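Local coordinates for proton-dependent oligopeptide transporter family protein (Xanthomonas campestris, PDB 6EI3) that probably carries small peptides across the membrane, coupling their transport to proton movement in the manner of POT family transporters, at residues F82-L93 / G106-I117; G285-F296 / A425-F436. All coordinates share one frame; numbering follows the deposited sequence.

Interaction 1: residues F82-L93 / G106-I117. With 78M ((2S)-2,3-dihydroxypropyl(7Z)-pentadec-7-enoate), chain R; 78M ((2S)-2,3-dihydroxypropyl(7Z)-pentadec-7-enoate), chain B.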
loop_
_atom_site.group_PDB
_atom_site.type_symbol
_atom_site.label_atom_id
_atom_site.label_comp_id
_atom_site.label_asym_id
_atom_site.label_seq_id
_atom_site.Cartn_x
_atom_site.Cartn_y
_atom_site.Cartn_z
ATOM N N PHE A 82 -8.732 -9.121 15.390
ATOM C CA PHE A 82 -8.493 -9.001 13.955
ATOM C C PHE A 82 -7.709 -10.222 13.453
ATOM O O PHE A 82 -7.993 -10.698 12.363
ATOM C CB PHE A 82 -7.754 -7.704 13.613
ATOM C CG PHE A 82 -8.670 -6.528 13.375
ATOM C CD1 PHE A 82 -9.336 -6.376 12.164
ATOM C CD2 PHE A 82 -8.872 -5.577 14.362
ATOM C CE1 PHE A 82 -10.169 -5.277 11.935
ATOM C CE2 PHE A 82 -9.708 -4.475 14.132
ATOM C CZ PHE A 82 -10.353 -4.332 12.920
ATOM N N SER A 83 -6.752 -10.745 14.261
ATOM C CA SER A 83 -5.963 -11.926 13.873
ATOM C C SER A 83 -6.825 -13.186 13.768
ATOM O O SER A 83 -6.572 -14.015 12.902
ATOM C CB SER A 83 -4.793 -12.149 14.826
ATOM O OG SER A 83 -3.879 -11.069 14.731
ATOM N N LEU A 84 -7.841 -13.326 14.622
ATOM C CA LEU A 84 -8.752 -14.476 14.580
ATOM C C LEU A 84 -9.660 -14.391 13.337
ATOM O O LEU A 84 -9.949 -15.413 12.719
ATOM C CB LEU A 84 -9.601 -14.559 15.860
ATOM C CG LEU A 84 -8.899 -15.009 17.140
ATOM C CD1 LEU A 84 -9.757 -14.676 18.361
ATOM C CD2 LEU A 84 -8.575 -16.496 17.113
ATOM N N ILE A 85 -10.104 -13.172 12.975
ATOM C CA ILE A 85 -10.910 -12.941 11.767
ATOM C C ILE A 85 -10.036 -13.322 10.557
ATOM O O ILE A 85 -10.484 -14.015 9.646
ATOM C CB ILE A 85 -11.439 -11.472 11.714
ATOM C CG1 ILE A 85 -12.567 -11.266 12.784
ATOM C CG2 ILE A 85 -11.967 -11.123 10.313
ATOM C CD1 ILE A 85 -12.974 -9.815 13.098
ATOM N N TYR A 86 -8.764 -12.895 10.604
ATOM C CA TYR A 86 -7.720 -13.116 9.620
ATOM C C TYR A 86 -7.583 -14.636 9.388
ATOM O O TYR A 86 -7.605 -15.081 8.235
ATOM C CB TYR A 86 -6.447 -12.476 10.184
ATOM C CG TYR A 86 -5.308 -12.118 9.254
ATOM C CD1 TYR A 86 -5.153 -12.759 8.023
ATOM C CD2 TYR A 86 -4.313 -11.236 9.657
ATOM C CE1 TYR A 86 -4.039 -12.518 7.220
ATOM C CE2 TYR A 86 -3.180 -11.017 8.883
ATOM C CZ TYR A 86 -3.057 -11.641 7.652
ATOM O OH TYR A 86 -1.947 -11.377 6.893
ATOM N N CYS A 87 -7.491 -15.427 10.494
ATOM C CA CYS A 87 -7.433 -16.893 10.500
ATOM C C CYS A 87 -8.694 -17.478 9.841
ATOM O O CYS A 87 -8.584 -18.388 9.027
ATOM C CB CYS A 87 -7.273 -17.418 11.928
ATOM S SG CYS A 87 -5.609 -17.214 12.617
ATOM N N ALA A 88 -9.883 -16.960 10.202
ATOM C CA ALA A 88 -11.176 -17.391 9.653
ATOM C C ALA A 88 -11.230 -17.194 8.124
ATOM O O ALA A 88 -11.797 -18.037 7.430
ATOM C CB ALA A 88 -12.307 -16.645 10.333
ATOM N N GLY A 89 -10.587 -16.124 7.626
ATOM C CA GLY A 89 -10.477 -15.833 6.202
ATOM C C GLY A 89 -9.648 -16.876 5.484
ATOM O O GLY A 89 -10.052 -17.376 4.422
ATOM N N HIS A 90 -8.492 -17.240 6.087
ATOM C CA HIS A 90 -7.611 -18.291 5.568
ATOM C C HIS A 90 -8.335 -19.634 5.535
ATOM O O HIS A 90 -8.215 -20.342 4.544
ATOM C CB HIS A 90 -6.321 -18.399 6.370
ATOM C CG HIS A 90 -5.274 -17.429 5.953
ATOM N ND1 HIS A 90 -4.599 -17.569 4.756
ATOM C CD2 HIS A 90 -4.777 -16.361 6.614
ATOM C CE1 HIS A 90 -3.744 -16.565 4.703
ATOM N NE2 HIS A 90 -3.816 -15.809 5.806
ATOM N N ALA A 91 -9.141 -19.942 6.569
ATOM C CA ALA A 91 -9.971 -21.159 6.655
ATOM C C ALA A 91 -11.069 -21.147 5.567
ATOM O O ALA A 91 -11.463 -22.204 5.077
ATOM C CB ALA A 91 -10.620 -21.254 8.025
ATOM N N CYS A 92 -11.564 -19.953 5.191
ATOM C CA CYS A 92 -12.558 -19.840 4.138
ATOM C C CYS A 92 -11.949 -20.195 2.791
ATOM O O CYS A 92 -12.599 -20.894 2.010
ATOM C CB CYS A 92 -13.206 -18.466 4.124
ATOM S SG CYS A 92 -14.452 -18.227 5.411
ATOM N N LEU A 93 -10.672 -19.815 2.555
ATOM C CA LEU A 93 -10.007 -20.170 1.308
ATOM C C LEU A 93 -9.855 -21.712 1.146
ATOM O O LEU A 93 -9.751 -22.188 0.012
ATOM C CB LEU A 93 -8.672 -19.441 1.097
ATOM C CG LEU A 93 -8.599 -17.910 1.258
ATOM C CD1 LEU A 93 -7.224 -17.420 0.929
ATOM C CD2 LEU A 93 -9.633 -17.158 0.401
ATOM N N GLY A 106 -13.697 -15.175 2.272
ATOM C CA GLY A 106 -12.357 -15.465 2.789
ATOM C C GLY A 106 -11.376 -14.341 2.514
ATOM O O GLY A 106 -10.771 -13.825 3.448
ATOM N N LEU A 107 -11.301 -13.871 1.246
ATOM C CA LEU A 107 -10.440 -12.727 0.889
ATOM C C LEU A 107 -10.837 -11.470 1.630
ATOM O O LEU A 107 -9.959 -10.719 2.017
ATOM C CB LEU A 107 -10.443 -12.433 -0.616
ATOM C CG LEU A 107 -9.847 -13.477 -1.546
ATOM C CD1 LEU A 107 -10.112 -13.089 -2.989
ATOM C CD2 LEU A 107 -8.359 -13.641 -1.325
ATOM N N GLY A 108 -12.150 -11.239 1.783
ATOM C CA GLY A 108 -12.697 -10.100 2.519
ATOM C C GLY A 108 -12.275 -10.111 3.987
ATOM O O GLY A 108 -11.849 -9.092 4.528
ATOM N N LEU A 109 -12.355 -11.281 4.625
ATOM C CA LEU A 109 -11.969 -11.483 6.023
ATOM C C LEU A 109 -10.457 -11.335 6.224
ATOM O O LEU A 109 -10.031 -10.767 7.234
ATOM C CB LEU A 109 -12.475 -12.856 6.516
ATOM C CG LEU A 109 -14.007 -13.039 6.606
ATOM C CD1 LEU A 109 -14.362 -14.475 6.982
ATOM C CD2 LEU A 109 -14.676 -12.026 7.572
ATOM N N ILE A 110 -9.649 -11.793 5.237
ATOM C CA ILE A 110 -8.185 -11.645 5.257
ATOM C C ILE A 110 -7.842 -10.186 5.128
ATOM O O ILE A 110 -7.044 -9.709 5.913
ATOM C CB ILE A 110 -7.469 -12.503 4.170
ATOM C CG1 ILE A 110 -7.527 -13.996 4.574
ATOM C CG2 ILE A 110 -5.984 -12.061 3.989
ATOM C CD1 ILE A 110 -7.202 -14.946 3.451
ATOM N N ALA A 111 -8.481 -9.457 4.170
ATOM C CA ALA A 111 -8.236 -8.024 3.968
ATOM C C ALA A 111 -8.523 -7.239 5.261
ATOM O O ALA A 111 -7.733 -6.396 5.671
ATOM C CB ALA A 111 -9.126 -7.504 2.844
ATOM N N PHE A 112 -9.658 -7.538 5.890
ATOM C CA PHE A 112 -10.110 -6.918 7.130
ATOM C C PHE A 112 -9.157 -7.197 8.280
ATOM O O PHE A 112 -8.790 -6.265 9.006
ATOM C CB PHE A 112 -11.520 -7.434 7.473
ATOM C CG PHE A 112 -12.226 -6.758 8.627
ATOM C CD1 PHE A 112 -12.795 -5.501 8.473
ATOM C CD2 PHE A 112 -12.413 -7.422 9.833
ATOM C CE1 PHE A 112 -13.503 -4.903 9.518
ATOM C CE2 PHE A 112 -13.148 -6.834 10.869
ATOM C CZ PHE A 112 -13.674 -5.572 10.709
ATOM N N GLY A 113 -8.771 -8.467 8.438
ATOM C CA GLY A 113 -7.866 -8.871 9.506
ATOM C C GLY A 113 -6.476 -8.276 9.372
ATOM O O GLY A 113 -5.942 -7.722 10.338
ATOM N N ALA A 114 -5.879 -8.412 8.164
ATOM C CA ALA A 114 -4.537 -7.927 7.849
ATOM C C ALA A 114 -4.501 -6.411 7.909
ATOM O O ALA A 114 -3.524 -5.845 8.389
ATOM C CB ALA A 114 -4.102 -8.405 6.467
ATOM N N GLY A 115 -5.571 -5.772 7.448
ATOM C CA GLY A 115 -5.656 -4.325 7.490
ATOM C C GLY A 115 -5.770 -3.788 8.907
ATOM O O GLY A 115 -5.087 -2.823 9.258
ATOM N N GLY A 116 -6.616 -4.414 9.716
ATOM C CA GLY A 116 -6.841 -3.966 11.091
ATOM C C GLY A 116 -5.632 -4.006 12.015
ATOM O O GLY A 116 -5.463 -3.104 12.839
ATOM N N ILE A 117 -4.775 -5.041 11.886
ATOM C CA ILE A 117 -3.583 -5.194 12.753
ATOM C C ILE A 117 -2.395 -4.331 12.302
ATOM O O ILE A 117 -1.487 -4.079 13.087
ATOM C CB ILE A 117 -3.135 -6.675 12.865
ATOM C CG1 ILE A 117 -2.624 -7.207 11.490
ATOM C CG2 ILE A 117 -4.254 -7.544 13.457
ATOM C CD1 ILE A 117 -1.857 -8.549 11.521
HETATM O O21 78M R . -14.314 2.553 8.832
HETATM C C20 78M R . -15.499 1.842 9.169
HETATM C C18 78M R . -15.629 0.584 8.343
HETATM O O19 78M R . -16.024 0.910 7.006
HETATM C C17 78M R . -16.573 -0.423 8.960
HETATM O O2 78M R . -16.418 -1.597 8.126
HETATM C C1 78M R . -17.131 -2.691 8.414
HETATM O O1 78M R . -17.654 -2.903 9.477
HETATM C C2 78M R . -17.241 -3.583 7.215
HETATM C C3 78M R . -16.456 -4.877 7.326
HETATM C C4 78M R . -17.275 -6.067 6.857
HETATM C C5 78M R . -16.465 -7.280 6.453
HETATM C C6 78M R . -15.903 -7.221 5.034
HETATM C C7 78M R . -15.477 -8.588 4.612
HETATM C C8 78M R . -15.828 -9.266 3.530
HETATM C C9 78M R . -16.680 -8.847 2.367
HETATM C C10 78M R . -16.339 -9.722 1.162
HETATM C C11 78M R . -17.374 -9.723 0.055
HETATM C C12 78M R . -17.436 -11.043 -0.691
HETATM C C13 78M R . -18.509 -11.105 -1.761
HETATM C C15 78M R . -19.697 -12.562 -3.454
HETATM C C14 78M R . -18.845 -12.518 -2.208
HETATM O O21 78M B . -7.895 -9.412 25.137
HETATM C C20 78M B . -9.268 -9.719 25.337
HETATM C C18 78M B . -9.753 -10.721 24.315
HETATM O O19 78M B . -11.185 -10.727 24.289
HETATM C C17 78M B . -9.237 -12.113 24.587
HETATM O O2 78M B . -9.619 -12.904 23.437
HETATM C C1 78M B . -9.114 -14.140 23.339
HETATM O O1 78M B . -8.290 -14.592 24.093
HETATM C C2 78M B . -9.727 -14.881 22.182
HETATM C C3 78M B . -9.097 -16.238 21.868
HETATM C C4 78M B . -7.709 -16.143 21.244
HETATM C C5 78M B . -7.162 -17.469 20.747
HETATM C C6 78M B . -5.665 -17.450 20.456
HETATM C C7 78M B . -5.195 -18.600 19.613
HETATM C C8 78M B . -4.840 -19.821 19.999
HETATM C C9 78M B . -4.828 -20.401 21.389
HETATM C C10 78M B . -4.285 -21.835 21.434
HETATM C C11 78M B . -2.764 -21.933 21.408
HETATM C C12 78M B . -2.223 -23.285 20.961
HETATM C C13 78M B . -0.712 -23.434 21.126
HETATM C C15 78M B . 0.276 -24.303 18.922
HETATM C C14 78M B . -0.090 -24.608 20.373
#

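Interaction 2: residues G285-F296 / A425-F436. With 78M ((2S)-2,3-dihydroxypropyl(7Z)-pentadec-7-enoate), chain O.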
loop_
_atom_site.group_PDB
_atom_site.type_symbol
_atom_site.label_atom_id
_atom_site.label_comp_id
_atom_site.label_asym_id
_atom_site.label_seq_id
_atom_site.Cartn_x
_atom_site.Cartn_y
_atom_site.Cartn_z
ATOM N N GLY A 285 1.226 22.684 12.401
ATOM C CA GLY A 285 1.325 21.231 12.314
ATOM C C GLY A 285 0.305 20.607 11.382
ATOM O O GLY A 285 0.636 19.677 10.647
ATOM N N VAL A 286 -0.932 21.149 11.371
ATOM C CA VAL A 286 -2.012 20.701 10.490
ATOM C C VAL A 286 -1.742 21.222 9.068
ATOM O O VAL A 286 -2.028 20.507 8.112
ATOM C CB VAL A 286 -3.431 21.054 11.051
ATOM C CG1 VAL A 286 -4.538 20.786 10.032
ATOM C CG2 VAL A 286 -3.704 20.284 12.342
ATOM N N ARG A 287 -1.163 22.448 8.931
ATOM C CA ARG A 287 -0.767 23.017 7.632
ATOM C C ARG A 287 0.294 22.117 6.975
ATOM O O ARG A 287 0.198 21.830 5.777
ATOM C CB ARG A 287 -0.217 24.449 7.786
ATOM C CG ARG A 287 -0.104 25.168 6.446
ATOM C CD ARG A 287 -0.031 26.685 6.541
ATOM N NE ARG A 287 -1.266 27.315 7.024
ATOM C CZ ARG A 287 -2.348 27.544 6.284
ATOM N NH1 ARG A 287 -2.391 27.151 5.016
ATOM N NH2 ARG A 287 -3.404 28.144 6.812
ATOM N N ALA A 288 1.292 21.678 7.771
ATOM C CA ALA A 288 2.363 20.792 7.339
ATOM C C ALA A 288 1.780 19.435 6.893
ATOM O O ALA A 288 2.174 18.923 5.842
ATOM C CB ALA A 288 3.358 20.602 8.472
ATOM N N LEU A 289 0.804 18.888 7.660
ATOM C CA LEU A 289 0.113 17.625 7.352
ATOM C C LEU A 289 -0.633 17.706 6.016
ATOM O O LEU A 289 -0.628 16.732 5.269
ATOM C CB LEU A 289 -0.888 17.256 8.471
ATOM C CG LEU A 289 -0.641 16.004 9.331
ATOM C CD1 LEU A 289 -0.247 14.779 8.499
ATOM C CD2 LEU A 289 0.339 16.274 10.438
ATOM N N LEU A 290 -1.281 18.850 5.722
ATOM C CA LEU A 290 -2.000 19.042 4.459
ATOM C C LEU A 290 -1.063 19.138 3.255
ATOM O O LEU A 290 -1.397 18.637 2.182
ATOM C CB LEU A 290 -2.973 20.214 4.508
ATOM C CG LEU A 290 -4.148 20.065 5.472
ATOM C CD1 LEU A 290 -4.884 21.387 5.625
ATOM C CD2 LEU A 290 -5.106 18.905 5.048
ATOM N N ARG A 291 0.119 19.735 3.441
ATOM C CA ARG A 291 1.144 19.788 2.399
ATOM C C ARG A 291 1.641 18.373 2.102
ATOM O O ARG A 291 1.855 18.038 0.943
ATOM C CB ARG A 291 2.306 20.688 2.824
ATOM C CG ARG A 291 1.953 22.157 2.799
ATOM C CD ARG A 291 3.219 22.974 2.886
ATOM N NE ARG A 291 2.959 24.359 3.268
ATOM C CZ ARG A 291 3.101 24.832 4.500
ATOM N NH1 ARG A 291 3.493 24.030 5.486
ATOM N NH2 ARG A 291 2.864 26.111 4.756
ATOM N N VAL A 292 1.757 17.528 3.150
ATOM C CA VAL A 292 2.155 16.111 3.068
ATOM C C VAL A 292 1.116 15.319 2.283
ATOM O O VAL A 292 1.481 14.485 1.449
ATOM C CB VAL A 292 2.426 15.507 4.479
ATOM C CG1 VAL A 292 2.268 13.982 4.495
ATOM C CG2 VAL A 292 3.799 15.913 4.983
ATOM N N LEU A 293 -0.174 15.585 2.543
ATOM C CA LEU A 293 -1.292 14.942 1.860
ATOM C C LEU A 293 -1.197 15.170 0.342
ATOM O O LEU A 293 -1.475 14.237 -0.417
ATOM C CB LEU A 293 -2.656 15.413 2.440
ATOM C CG LEU A 293 -3.953 14.855 1.789
ATOM C CD1 LEU A 293 -4.086 13.340 1.958
ATOM C CD2 LEU A 293 -5.192 15.548 2.351
ATOM N N VAL A 294 -0.752 16.379 -0.094
ATOM C CA VAL A 294 -0.554 16.679 -1.518
ATOM C C VAL A 294 0.604 15.832 -2.083
ATOM O O VAL A 294 0.433 15.200 -3.127
ATOM C CB VAL A 294 -0.405 18.190 -1.824
ATOM C CG1 VAL A 294 -0.147 18.426 -3.313
ATOM C CG2 VAL A 294 -1.656 18.944 -1.389
ATOM N N ILE A 295 1.760 15.806 -1.381
ATOM C CA ILE A 295 2.923 14.991 -1.755
ATOM C C ILE A 295 2.489 13.507 -1.884
ATOM O O ILE A 295 2.794 12.870 -2.899
ATOM C CB ILE A 295 4.085 15.227 -0.742
ATOM C CG1 ILE A 295 4.754 16.584 -1.014
ATOM C CG2 ILE A 295 5.127 14.112 -0.773
ATOM C CD1 ILE A 295 5.121 17.382 0.214
ATOM N N PHE A 296 1.745 12.986 -0.878
ATOM C CA PHE A 296 1.224 11.604 -0.876
ATOM C C PHE A 296 0.272 11.343 -2.049
ATOM O O PHE A 296 0.377 10.303 -2.680
ATOM C CB PHE A 296 0.540 11.245 0.464
ATOM C CG PHE A 296 1.450 10.936 1.643
ATOM C CD1 PHE A 296 2.834 11.097 1.546
ATOM C CD2 PHE A 296 0.922 10.490 2.847
ATOM C CE1 PHE A 296 3.665 10.830 2.642
ATOM C CE2 PHE A 296 1.756 10.230 3.942
ATOM C CZ PHE A 296 3.118 10.398 3.830
ATOM N N ALA A 425 6.071 16.720 9.577
ATOM C CA ALA A 425 4.857 16.795 10.385
ATOM C C ALA A 425 5.221 16.732 11.881
ATOM O O ALA A 425 6.316 16.259 12.202
ATOM C CB ALA A 425 3.948 15.634 10.009
ATOM N N PRO A 426 4.355 17.190 12.821
ATOM C CA PRO A 426 4.719 17.103 14.253
ATOM C C PRO A 426 4.845 15.650 14.712
ATOM O O PRO A 426 3.995 14.843 14.320
ATOM C CB PRO A 426 3.548 17.793 14.963
ATOM C CG PRO A 426 2.843 18.547 13.927
ATOM C CD PRO A 426 3.026 17.808 12.649
ATOM N N PRO A 427 5.888 15.264 15.494
ATOM C CA PRO A 427 6.023 13.846 15.905
ATOM C C PRO A 427 4.815 13.269 16.655
ATOM O O PRO A 427 4.575 12.069 16.588
ATOM C CB PRO A 427 7.302 13.840 16.747
ATOM C CG PRO A 427 8.079 15.000 16.231
ATOM C CD PRO A 427 7.031 16.057 15.984
ATOM N N SER A 428 4.024 14.128 17.303
ATOM C CA SER A 428 2.801 13.746 18.006
ATOM C C SER A 428 1.685 13.356 17.023
ATOM O O SER A 428 0.730 12.683 17.426
ATOM C CB SER A 428 2.324 14.889 18.892
ATOM O OG SER A 428 2.030 16.027 18.100
ATOM N N MET A 429 1.793 13.802 15.752
ATOM C CA MET A 429 0.818 13.519 14.691
ATOM C C MET A 429 1.275 12.401 13.731
ATOM O O MET A 429 0.739 12.302 12.629
ATOM C CB MET A 429 0.466 14.806 13.919
ATOM C CG MET A 429 -0.427 15.747 14.683
ATOM S SD MET A 429 -0.910 17.189 13.706
ATOM C CE MET A 429 -1.745 18.147 14.943
ATOM N N LYS A 430 2.229 11.539 14.168
ATOM C CA LYS A 430 2.804 10.413 13.409
ATOM C C LYS A 430 1.765 9.384 12.946
ATOM O O LYS A 430 1.956 8.738 11.904
ATOM C CB LYS A 430 3.876 9.689 14.234
ATOM C CG LYS A 430 5.279 10.263 14.133
ATOM C CD LYS A 430 6.198 9.524 15.102
ATOM C CE LYS A 430 7.428 10.306 15.477
ATOM N NZ LYS A 430 8.127 9.708 16.643
ATOM N N GLY A 431 0.713 9.209 13.753
ATOM C CA GLY A 431 -0.378 8.283 13.474
ATOM C C GLY A 431 -1.193 8.707 12.271
ATOM O O GLY A 431 -1.636 7.859 11.491
ATOM N N VAL A 432 -1.391 10.032 12.121
ATOM C CA VAL A 432 -2.111 10.664 11.012
ATOM C C VAL A 432 -1.294 10.481 9.721
ATOM O O VAL A 432 -1.870 10.174 8.675
ATOM C CB VAL A 432 -2.405 12.167 11.304
ATOM C CG1 VAL A 432 -3.147 12.833 10.143
ATOM C CG2 VAL A 432 -3.187 12.332 12.604
ATOM N N VAL A 433 0.042 10.705 9.795
ATOM C CA VAL A 433 0.962 10.530 8.663
ATOM C C VAL A 433 0.841 9.100 8.132
ATOM O O VAL A 433 0.686 8.897 6.926
ATOM C CB VAL A 433 2.427 10.867 9.037
ATOM C CG1 VAL A 433 3.398 10.390 7.957
ATOM C CG2 VAL A 433 2.601 12.357 9.303
ATOM N N MET A 434 0.902 8.124 9.047
ATOM C CA MET A 434 0.809 6.712 8.725
ATOM C C MET A 434 -0.540 6.335 8.099
ATOM O O MET A 434 -0.560 5.592 7.123
ATOM C CB MET A 434 1.151 5.840 9.936
ATOM C CG MET A 434 1.765 4.537 9.535
ATOM S SD MET A 434 3.378 4.786 8.718
ATOM C CE MET A 434 3.258 3.573 7.497
ATOM N N SER A 435 -1.646 6.873 8.628
ATOM C CA SER A 435 -2.976 6.621 8.075
ATOM C C SER A 435 -3.028 7.108 6.622
ATOM O O SER A 435 -3.485 6.361 5.763
ATOM C CB SER A 435 -4.056 7.306 8.912
ATOM O OG SER A 435 -4.145 6.709 10.197
ATOM N N PHE A 436 -2.489 8.316 6.342
ATOM C CA PHE A 436 -2.452 8.893 4.996
ATOM C C PHE A 436 -1.558 8.086 4.062
ATOM O O PHE A 436 -1.849 8.035 2.864
ATOM C CB PHE A 436 -1.975 10.359 5.012
ATOM C CG PHE A 436 -2.947 11.455 5.401
ATOM C CD1 PHE A 436 -4.287 11.170 5.653
ATOM C CD2 PHE A 436 -2.520 12.781 5.505
ATOM C CE1 PHE A 436 -5.175 12.179 6.046
ATOM C CE2 PHE A 436 -3.413 13.797 5.886
ATOM C CZ PHE A 436 -4.735 13.490 6.147
HETATM O O21 78M O . 0.581 23.266 -1.038
HETATM C C20 78M O . -0.454 22.937 -0.126
HETATM C C18 78M O . -1.733 22.589 -0.850
HETATM O O19 78M O . -2.149 23.685 -1.669
HETATM C C17 78M O . -2.846 22.207 0.094
HETATM O O2 78M O . -3.812 21.483 -0.703
HETATM C C1 78M O . -4.746 20.768 -0.065
HETATM O O1 78M O . -4.939 20.816 1.123
HETATM C C2 78M O . -5.508 19.894 -1.019
HETATM C C3 78M O . -5.351 18.408 -0.727
HETATM C C4 78M O . -5.214 17.565 -1.988
HETATM C C5 78M O . -6.351 16.587 -2.230
HETATM C C6 78M O . -6.273 15.291 -1.415
HETATM C C7 78M O . -5.827 14.127 -2.240
HETATM C C8 78M O . -6.563 13.094 -2.616
HETATM C C9 78M O . -6.097 11.936 -3.451
HETATM C C10 78M O . -6.270 12.222 -4.946
HETATM C C11 78M O . -5.061 11.882 -5.800
HETATM C C12 78M O . -4.916 12.782 -7.022
HETATM C C13 78M O . -3.635 12.602 -7.826
HETATM C C15 78M O . -2.503 11.462 -9.759
HETATM C C14 78M O . -3.639 11.419 -8.777
#

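Interaction 1: residues F82-L93 / G106-I117
F82 lays its ring over the bare backbone of G116, whose CA stands 3.7 Å from the centroid of the F82 ring in a CH-pi contact. Because G116 has no side chain, it leaves a hollow that takes a whole phenyl group, and G113, F112 and I117 complete its walls. The F82 and F112 rings meet with their planes at 42°: F82 CE1 lies over one face of F112, 3.5 Å from F112 CE2. With CG anti to the backbone N (chi1 -172°), the F112 ring is swung into the path of both F82 and I85, and I85 CD1 touches its edge. A turn further on, Y86 is the next knob, set among I110, G113, A114 and I117. Its flat ring spreads over A114, where a small methyl suits the space, and Y86 CZ is 3.6 Å from A114 CB; the phenol oxygen reaches past the contact to hydrogen-bond E14 of helix 4-22.

Helices 62-95 and 100-117 are consecutive and form an antiparallel hairpin of the Major Facilitator fold, locally inclined at 155° and packed knobs-into-holes. Their axes come within 7.2 Å, a spacing made possible by glycines on both partners: G89 CA and G106 CA are 3.9 Å apart. Packing is tight beside them, with C92 CB 3.4 Å from G106 CA.

Knobs also project the other way. L109 drops CB onto G89, with I85, A88 and C92 as the remaining walls. I110 fills the neighbouring hollow among Y86, G89, H90 and L93, its slender CD1 branch standing over the centre of the H90 ring, 3.9 Å from the ring centroid, and meeting L93 tip to tip. On the outer flank, the chain R 78M passes directly over G108, whose bare CA admits the lipid chain.

Interaction 2: residues G285-F296 / A425-F436
Helices 281-306 and 430-456 run nearly parallel here, 18° between their local directions and 10.7 Å between axes, while the 425-429 turn brings P426 beside G285. At that end the proline ring rests on naked backbone: P426 CG lies 3.5 Å from G285 CA, an approach that the missing side chain of G285 permits.

Elsewhere the wide spacing has to be filled by large side chains, and L289 does much of this work by dividing its two methyls. CD2 goes to the turn, where it meets A425 CB, P426 CD and the M429 sulfur, with L289 CD2 3.6 Å from M429 SD. CD1 turns to the helix beyond and touches V432 CG1 and V433 CG2, the V433 pair (L289 CD1 to V433 CG2) being 3.8 Å apart. M429, at the N-cap position, keeps its flexible thioether extended, so that its CE carries on past L289 to V286 CG2.

Farther along, F436 reaches across the gap to L293, which lies level with it. L293 CD1 sits over the middle of the F436 ring, 3.9 Å from the ring centroid and 10° off the ring normal, a CH-pi contact in which one of the two methyls of the leucine fork points its C-H bonds at the aromatic face. F296 approaches by its edge: F296 CD2 is 3.6 Å from F436 CB, and F296 CE2 lies 3.4 Å from V433 O, near the ring plane. V292 CG1 of its own helix covers one face of F296.

No hydrogen bond links the two segments. Chain O 78M lies along L290, R291, L293 and V294. Helix 206-215 closes over L289 and V432 through F206, helix 400-424 packs A421 against F296, and helix 471-495 meets R291, V294 and I295.

In the fold
Interactions 1 and 2 share no helix and do not touch: their centres are 29 Å apart and their nearest atoms about 10 Å. They follow one another along the chain, interaction 1 closing before interaction 2 opens. The first joins consecutive helices, 62-95 and 100-117, across a short connection; the second joins helices 281-306 and 430-456, whose paired segments are separated by 128 residues of mostly helical chain. This matches the two-bundle plan of Major Facilitator transporters, whose halves are thought to rock about a central path, so each contact probably belongs to the internal packing of one half.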